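Long-range contacts in DNA repair protein rhp9/CRB2 (Schizosaccharomyces pombe, PDB 2FHD), which probably recognises histone H4 according to its methylation state, through tandem tudor domains, as part of the DNA repair response: residues 57-62 against 135-140; 70-75 against 119-124; 80-85 against 104-109. All blocks are in the same frame, centred on the assembly; numbering follows the deposited sequence.

Overall arrangement
Contact 1 backs the edge strand 59-61 of the first tudor sheet with a segment from far along the chain, whereas contacts 2 and 3 are antiparallel pairings within the second sheet, both nested inside the loop that contact 1 closes. One SH3-like plan, used twice, is thereby tied into a single body. Centres of contacts 2 and 3 lie about 10 Å apart, and strands 69-72 and 80-86 are neighbours there, with Val70 O 2.9 Å from His80 N. Contact 1 is centred about 19 Å from contact 2, yet Phe62 CZ packs 3.5 Å from Ile119 O, joining the two domains. A phosphate, probably from the crystallisation liquor, lies near Gln71.

Contact 1: residues 57-62 against 135-140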
# COMPACT_ATOMS: atom_id res chain seq x y z
N ASN A 57 5.49 20.59 -11.68
CA ASN A 57 4.42 21.52 -12.01
C ASN A 57 3.07 21.21 -11.32
O ASN A 57 2.09 21.89 -11.56
CB ASN A 57 4.13 21.40 -13.51
CG ASN A 57 5.15 22.13 -14.38
OD1 ASN A 57 5.85 23.05 -13.94
ND2 ASN A 57 5.27 21.68 -15.61
N GLN A 58 3.01 20.18 -10.50
CA GLN A 58 1.75 19.77 -9.96
C GLN A 58 1.78 19.79 -8.43
O GLN A 58 0.94 19.14 -7.82
CB GLN A 58 1.42 18.39 -10.51
CG GLN A 58 0.94 18.42 -11.98
CD GLN A 58 0.86 16.99 -12.59
OE1 GLN A 58 1.63 16.11 -12.24
NE2 GLN A 58 -0.09 16.78 -13.46
N ILE A 59 2.67 20.62 -7.83
CA ILE A 59 2.90 20.54 -6.42
C ILE A 59 3.44 21.87 -5.91
O ILE A 59 4.30 22.50 -6.55
CB ILE A 59 3.85 19.34 -6.06
CG1 ILE A 59 3.94 19.05 -4.59
CG2 ILE A 59 5.31 19.52 -6.54
CD1 ILE A 59 4.66 17.71 -4.31
N LYS A 60 2.88 22.31 -4.78
CA LYS A 60 3.31 23.55 -4.10
C LYS A 60 3.52 23.25 -2.63
O LYS A 60 2.85 22.36 -2.12
CB LYS A 60 2.19 24.59 -4.21
CG LYS A 60 1.87 25.04 -5.61
CD LYS A 60 2.97 26.07 -6.12
CE LYS A 60 2.78 26.32 -7.56
NZ LYS A 60 3.89 27.24 -8.06
N ARG A 61 4.38 23.99 -1.93
CA ARG A 61 4.39 23.96 -0.47
C ARG A 61 2.98 24.37 0.05
O ARG A 61 2.39 25.28 -0.47
CB ARG A 61 5.39 25.01 0.06
CG ARG A 61 6.78 24.56 0.51
CD ARG A 61 7.18 25.19 1.89
NE ARG A 61 8.06 24.23 2.59
CZ ARG A 61 8.18 24.04 3.92
NH1 ARG A 61 7.51 24.77 4.80
NH2 ARG A 61 8.99 23.11 4.37
N PHE A 62 2.49 23.76 1.12
CA PHE A 62 1.17 24.14 1.66
C PHE A 62 1.43 25.34 2.58
O PHE A 62 1.53 25.18 3.81
CB PHE A 62 0.59 22.98 2.48
CG PHE A 62 -0.86 23.15 2.83
CD1 PHE A 62 -1.58 24.37 2.52
CD2 PHE A 62 -1.53 22.12 3.50
CE1 PHE A 62 -2.93 24.55 2.88
CE2 PHE A 62 -2.96 22.29 3.89
CZ PHE A 62 -3.64 23.52 3.59
N ARG A 135 5.72 29.74 -3.62
CA ARG A 135 5.18 28.49 -3.05
C ARG A 135 5.76 27.18 -3.55
O ARG A 135 5.28 26.10 -3.21
CB ARG A 135 3.66 28.42 -3.14
CG ARG A 135 3.06 28.59 -1.75
CD ARG A 135 3.39 30.05 -1.17
NE ARG A 135 2.78 31.14 -1.95
CZ ARG A 135 1.49 31.49 -1.86
NH1 ARG A 135 0.68 30.77 -1.04
NH2 ARG A 135 1.00 32.50 -2.62
N ASP A 136 6.82 27.25 -4.31
CA ASP A 136 7.48 26.07 -4.80
C ASP A 136 8.16 25.38 -3.61
O ASP A 136 8.49 26.04 -2.59
CB ASP A 136 8.48 26.46 -5.94
CG ASP A 136 7.76 26.79 -7.30
OD1 ASP A 136 6.81 26.12 -7.72
OD2 ASP A 136 8.17 27.72 -8.00
N LEU A 137 8.37 24.06 -3.73
CA LEU A 137 9.17 23.30 -2.77
C LEU A 137 10.55 23.94 -2.55
O LEU A 137 11.24 24.35 -3.50
CB LEU A 137 9.37 21.87 -3.25
CG LEU A 137 8.17 20.93 -3.47
CD1 LEU A 137 8.75 19.54 -3.80
CD2 LEU A 137 7.19 20.89 -2.27
N SER A 138 10.94 24.03 -1.29
CA SER A 138 12.23 24.54 -0.94
C SER A 138 13.26 23.41 -0.84
O SER A 138 12.91 22.28 -0.50
CB SER A 138 12.09 25.22 0.39
OG SER A 138 11.67 24.25 1.32
N PHE A 139 14.53 23.72 -1.12
CA PHE A 139 15.67 22.82 -0.87
C PHE A 139 15.64 22.12 0.50
O PHE A 139 15.86 20.90 0.57
CB PHE A 139 16.99 23.56 -0.91
CG PHE A 139 18.15 22.64 -1.06
CD1 PHE A 139 18.34 21.94 -2.28
CD2 PHE A 139 19.00 22.40 0.02
CE1 PHE A 139 19.41 21.06 -2.43
CE2 PHE A 139 20.05 21.51 -0.11
CZ PHE A 139 20.24 20.84 -1.34
N SER A 140 15.42 22.88 1.57
CA SER A 140 15.31 22.24 2.92
C SER A 140 14.30 21.08 3.00
O SER A 140 14.56 20.16 3.75
CB SER A 140 15.05 23.22 4.05
OG SER A 140 13.99 24.06 3.71
O HOH W 1 6.93 23.38 -6.54
O HOH W 2 4.97 29.34 -6.33
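The carboxylate of Asp136 is approached from above its plane by Lys60, whose NZ forms a salt bridge to OD1 at 3.1 Å, 50° out of that plane. The guanidinium of Arg61 merely approaches the hydroxyl of Ser138, obliquely; Ser138 OG is hydrogen-bonded to Thr141 OG1. The Arg135 guanidinium turns away to Asp68, in a salt bridge, and to Phe63, through a hydrogen bond to its carbonyl and a cation-pi contact. The bend of Lys60 at chi2 (-77°) carries CD across Arg135 CB, and the side chain then runs beside that of Asp136, pointing the same way.

The backbones themselves are joined by a short bond, Arg61 N to Arg135 O at 2.6 Å. Water 1 links Asp136 OD1 and Leu137 N to Ile59 O, and water 2 bridges Lys60 NZ and Arg135 N. On the inner side, Leu137 CD2, in the conformer described, comes 4.4 Å from Ile59 CG1, and both residues rest on Val12 and Tyr42 of the first tudor sheet. One backbone bond, one salt bridge and two bridging waters thus act together with packing of Arg61 CB and CG against the Arg135 and Asp136 carbonyls; the ionic part would probably respond to salt.

Contact 2: residues 70-75 against 119-124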
# COMPACT_ATOMS: atom_id res chain seq x y z
N VAL A 70 -8.89 30.77 -2.64
CA VAL A 70 -9.03 29.38 -2.36
C VAL A 70 -10.49 29.00 -2.17
O VAL A 70 -11.36 29.86 -2.07
CB VAL A 70 -8.25 29.04 -1.09
CG1 VAL A 70 -6.79 29.44 -1.24
CG2 VAL A 70 -8.88 29.76 0.16
N GLN A 71 -10.78 27.71 -2.09
CA GLN A 71 -12.09 27.26 -1.63
C GLN A 71 -11.94 26.47 -0.37
O GLN A 71 -10.80 26.20 0.08
CB GLN A 71 -12.75 26.47 -2.71
CG GLN A 71 -13.06 27.44 -3.78
CD GLN A 71 -13.15 26.87 -5.14
OE1 GLN A 71 -14.23 26.60 -5.58
NE2 GLN A 71 -12.02 26.74 -5.85
N SER A 72 -13.07 26.18 0.26
CA SER A 72 -13.08 25.32 1.45
C SER A 72 -14.27 24.39 1.29
O SER A 72 -15.32 24.76 0.79
CB SER A 72 -13.14 26.13 2.75
OG SER A 72 -13.67 25.39 3.82
N THR A 73 -13.99 23.15 1.58
CA THR A 73 -14.92 22.06 1.75
C THR A 73 -16.24 22.31 2.63
O THR A 73 -17.23 21.66 2.42
CB THR A 73 -13.98 20.90 2.27
OG1 THR A 73 -13.75 19.94 1.24
CG2 THR A 73 -14.38 20.34 3.49
N ARG A 74 -16.23 23.24 3.56
CA ARG A 74 -17.33 23.60 4.36
C ARG A 74 -18.14 24.80 3.87
O ARG A 74 -19.18 25.12 4.48
CB ARG A 74 -16.79 23.99 5.72
CG ARG A 74 -16.15 22.72 6.36
CD ARG A 74 -15.92 22.97 7.79
NE ARG A 74 -15.43 21.77 8.45
CZ ARG A 74 -15.17 21.76 9.77
NH1 ARG A 74 -15.43 22.90 10.51
NH2 ARG A 74 -14.74 20.63 10.34
N LEU A 75 -17.66 25.47 2.80
CA LEU A 75 -18.34 26.61 2.20
C LEU A 75 -18.73 26.35 0.70
O LEU A 75 -18.72 27.25 -0.09
CB LEU A 75 -17.43 27.83 2.26
CG LEU A 75 -16.92 27.93 3.70
CD1 LEU A 75 -15.83 28.99 3.81
CD2 LEU A 75 -18.08 28.18 4.72
N ILE A 119 -7.66 24.52 8.23
CA ILE A 119 -6.75 24.58 7.08
C ILE A 119 -6.90 23.25 6.24
O ILE A 119 -6.82 23.28 4.97
CB ILE A 119 -5.29 24.82 7.71
CG1 ILE A 119 -4.48 26.03 7.16
CG2 ILE A 119 -4.54 23.57 7.91
CD1 ILE A 119 -4.61 26.19 5.83
N SER A 120 -7.20 22.11 6.89
CA SER A 120 -7.34 20.80 6.17
C SER A 120 -8.50 20.74 5.17
O SER A 120 -8.56 19.84 4.30
CB SER A 120 -7.57 19.65 7.16
OG SER A 120 -8.83 19.77 7.86
N THR A 121 -9.38 21.73 5.25
CA THR A 121 -10.63 21.89 4.46
C THR A 121 -10.33 22.67 3.11
O THR A 121 -11.11 22.69 2.17
CB THR A 121 -11.56 22.65 5.47
OG1 THR A 121 -12.69 21.89 5.94
CG2 THR A 121 -11.75 24.03 5.21
N ILE A 122 -9.17 23.29 3.02
CA ILE A 122 -8.78 23.99 1.81
C ILE A 122 -8.65 23.13 0.58
O ILE A 122 -8.14 22.00 0.62
CB ILE A 122 -7.44 24.76 2.05
CG1 ILE A 122 -7.66 25.81 3.15
CG2 ILE A 122 -6.82 25.40 0.77
CD1 ILE A 122 -8.66 26.94 2.84
N TYR A 123 -9.08 23.67 -0.55
CA TYR A 123 -8.72 23.09 -1.84
C TYR A 123 -8.65 24.22 -2.82
O TYR A 123 -9.16 25.31 -2.54
CB TYR A 123 -9.66 21.99 -2.28
CG TYR A 123 -11.10 22.42 -2.58
CD1 TYR A 123 -11.55 22.55 -3.89
CD2 TYR A 123 -12.02 22.70 -1.54
CE1 TYR A 123 -12.88 22.93 -4.19
CE2 TYR A 123 -13.34 23.09 -1.82
CZ TYR A 123 -13.77 23.18 -3.15
OH TYR A 123 -15.09 23.55 -3.41
N VAL A 124 -7.95 24.01 -3.94
CA VAL A 124 -7.56 25.13 -4.78
C VAL A 124 -7.72 24.82 -6.25
O VAL A 124 -7.31 23.75 -6.73
CB VAL A 124 -6.12 25.66 -4.48
CG1 VAL A 124 -5.96 27.09 -5.06
CG2 VAL A 124 -5.87 25.73 -2.99
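The shortest sound polar bond here runs from Gln71 N to Tyr123 O, at 2.9 Å. Its return partner, Tyr123 N to Gln71 O, is 3.1 Å long and completes this antiparallel hydrogen-bonded pair. Ile122 CA adds a CA-H...O contact to the same Gln71 O. Beyond the non-hydrogen-bonded pair of Ser72 and Ile122, the ladder is extended by Thr73 N, which donates to Thr121 O at 3.0 Å where the chain enters a type I turn from Ser72 to Leu75.

Tyr123 shows how an aromatic side chain can lie back over a partner strand. With CG set between backbone N and carbonyl carbon (chi1 66°), the ring folds across the pairing, and Gln71 CB sits over one face, 3.7 Å from the centroid, in a CH-pi contact. Thr73 N and Thr121 O lie at its edge, in plane. The phenol oxygen is hydrogen-bonded to Gly76 O, and Phe22 meets the ring edge-to-face, so the ring is held from several directions. Within the turn, Thr73 CG2 comes 3.4 Å from Thr121 OG1.

The other side of the pairing, which also carries Ser72, is mostly apolar at the Val70 end. Val70 uses both branches, CG2 against Ile122 CD1 at 3.9 Å and CG1 against Val124 CG2 at 4.2 Å. Strand 122-123 thus closes one margin of the second tudor sheet: strand 69-72 separates it from strand 80-86, while Val70 and Ser72 pack on Leu108 and Ile122 packs on Val106, both in strand 105-110.

Contact 3: residues 80-85 against 104-109; sequences HTVVKT and DMVILA
Val82 fits its two methyl branches between two residues of the opposing strand: CG1 meets Val106 CG2 and CG2 meets Leu108 CD2, each at 4.0 Å, so that a single forked side chain fills the dip between alternate neighbours. Further along, Thr85 turns its methyl rather than its hydroxyl inward, CG2 lying 3.8 Å from Val106 CG2. This face is closed over by Val70 of strand 69-72 and Val117 of strand 113-118.

A classic beta bulge interrupts the regular pairing, since Val83 and Lys84 both face Ile107. Val83 N gives Ile107 O a bond of 2.6 Å, while Lys84 N adds a weak one to the same oxygen; Lys84 O in turn accepts from Ile107 N. The extra residue is consistent with Val83 being turned toward the partner strand. With its CG1 anti to the backbone N (chi1 177°), CG2 falls anti to the carbonyl carbon and rests 3.7 Å from Ala109 CB, a small methyl that also adjoins Thr81 OG1; Val83 CB lies 3.8 Å from Ile107 CG2.

At the other end, the Thr81 and Ala109 backbones exchange two bonds, and His80 CB abuts Leu108 CB at 3.7 Å, the two side chains crossing at about a right angle. Beyond CB, the His80 ring meets that of His110 and packs on Leu75. A glycine in place of His80 would probably open a gap beside Leu108 and leave His110 and Leu75 without the ring they meet. Paired backbone polar groups run through the middle of this contact, with branched aliphatic groups filling its inner face; this combination is consistent with cohesion that depends little on charge, joining two inner strands of the SH3-like second tudor domain.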
# COMPACT_ATOMS: atom_id res chain seq x y z
N HIS A 80 -12.97 32.30 -1.81
CA HIS A 80 -12.66 33.19 -0.72
C HIS A 80 -11.25 33.69 -0.87
O HIS A 80 -10.53 33.08 -1.55
CB HIS A 80 -12.80 32.41 0.62
CG HIS A 80 -14.22 32.15 1.00
ND1 HIS A 80 -14.88 32.87 1.97
CD2 HIS A 80 -15.14 31.28 0.50
CE1 HIS A 80 -16.12 32.44 2.10
NE2 HIS A 80 -16.32 31.49 1.19
N THR A 81 -10.83 34.75 -0.23
CA THR A 81 -9.42 35.08 -0.16
C THR A 81 -8.93 34.78 1.28
O THR A 81 -9.68 34.84 2.28
CB THR A 81 -9.12 36.57 -0.59
OG1 THR A 81 -9.86 37.45 0.28
CG2 THR A 81 -9.66 36.83 -1.93
N VAL A 82 -7.66 34.43 1.38
CA VAL A 82 -7.07 34.17 2.59
C VAL A 82 -6.82 35.47 3.34
O VAL A 82 -6.31 36.47 2.82
CB VAL A 82 -5.78 33.36 2.37
CG1 VAL A 82 -5.00 33.24 3.69
CG2 VAL A 82 -6.12 31.94 1.71
N VAL A 83 -7.24 35.45 4.59
CA VAL A 83 -6.95 36.58 5.46
C VAL A 83 -5.71 36.25 6.28
O VAL A 83 -4.77 36.94 6.15
CB VAL A 83 -8.20 37.01 6.36
CG1 VAL A 83 -7.75 38.16 7.31
CG2 VAL A 83 -9.35 37.46 5.48
N LYS A 84 -5.69 35.16 7.05
CA LYS A 84 -4.55 34.82 7.93
C LYS A 84 -4.62 33.37 8.32
O LYS A 84 -5.69 32.82 8.48
CB LYS A 84 -4.57 35.71 9.20
CG LYS A 84 -3.44 35.44 10.25
CD LYS A 84 -3.15 36.59 11.25
CE LYS A 84 -2.03 37.55 10.71
NZ LYS A 84 -0.65 36.81 10.67
N THR A 85 -3.49 32.69 8.45
CA THR A 85 -3.48 31.33 8.98
C THR A 85 -2.85 31.44 10.40
O THR A 85 -2.02 32.36 10.66
CB THR A 85 -2.54 30.44 8.13
OG1 THR A 85 -1.30 31.15 8.08
CG2 THR A 85 -3.04 30.23 6.66
N ASP A 104 -3.08 25.37 11.53
CA ASP A 104 -4.20 24.58 11.83
C ASP A 104 -5.49 25.17 11.30
O ASP A 104 -6.45 24.46 11.00
CB ASP A 104 -4.26 24.92 13.35
CG ASP A 104 -4.98 24.02 13.99
OD1 ASP A 104 -5.04 22.98 13.26
OD2 ASP A 104 -5.51 24.34 15.01
N MSE A 105 -5.56 26.51 11.34
CA MSE A 105 -6.80 27.28 11.09
C MSE A 105 -6.52 28.30 10.01
O MSE A 105 -5.43 28.85 9.91
CB MSE A 105 -7.31 28.04 12.34
CG MSE A 105 -7.67 27.11 13.52
SE MSE A 105 -9.34 26.18 13.08
CE MSE A 105 -8.92 24.16 13.56
N VAL A 106 -7.53 28.59 9.23
CA VAL A 106 -7.41 29.72 8.34
C VAL A 106 -8.67 30.60 8.38
O VAL A 106 -9.79 30.10 8.41
CB VAL A 106 -7.06 29.23 6.89
CG1 VAL A 106 -8.13 28.35 6.37
CG2 VAL A 106 -6.77 30.44 5.96
N ILE A 107 -8.46 31.90 8.36
CA ILE A 107 -9.53 32.86 8.15
C ILE A 107 -9.63 33.29 6.64
O ILE A 107 -8.65 33.72 6.00
CB ILE A 107 -9.30 34.12 9.05
CG1 ILE A 107 -9.07 33.74 10.51
CG2 ILE A 107 -10.44 35.18 8.85
CD1 ILE A 107 -8.45 34.97 11.34
N LEU A 108 -10.84 33.14 6.10
CA LEU A 108 -11.23 33.33 4.71
C LEU A 108 -12.24 34.46 4.60
O LEU A 108 -13.10 34.59 5.46
CB LEU A 108 -11.92 32.08 4.24
CG LEU A 108 -10.99 30.88 4.20
CD1 LEU A 108 -11.72 29.67 3.62
CD2 LEU A 108 -9.72 31.21 3.38
N ALA A 109 -12.17 35.27 3.53
CA ALA A 109 -13.07 36.41 3.30
C ALA A 109 -13.77 36.26 1.98
O ALA A 109 -13.23 35.78 0.98
CB ALA A 109 -12.30 37.73 3.33
O HOH W 3 -12.70 38.64 -0.68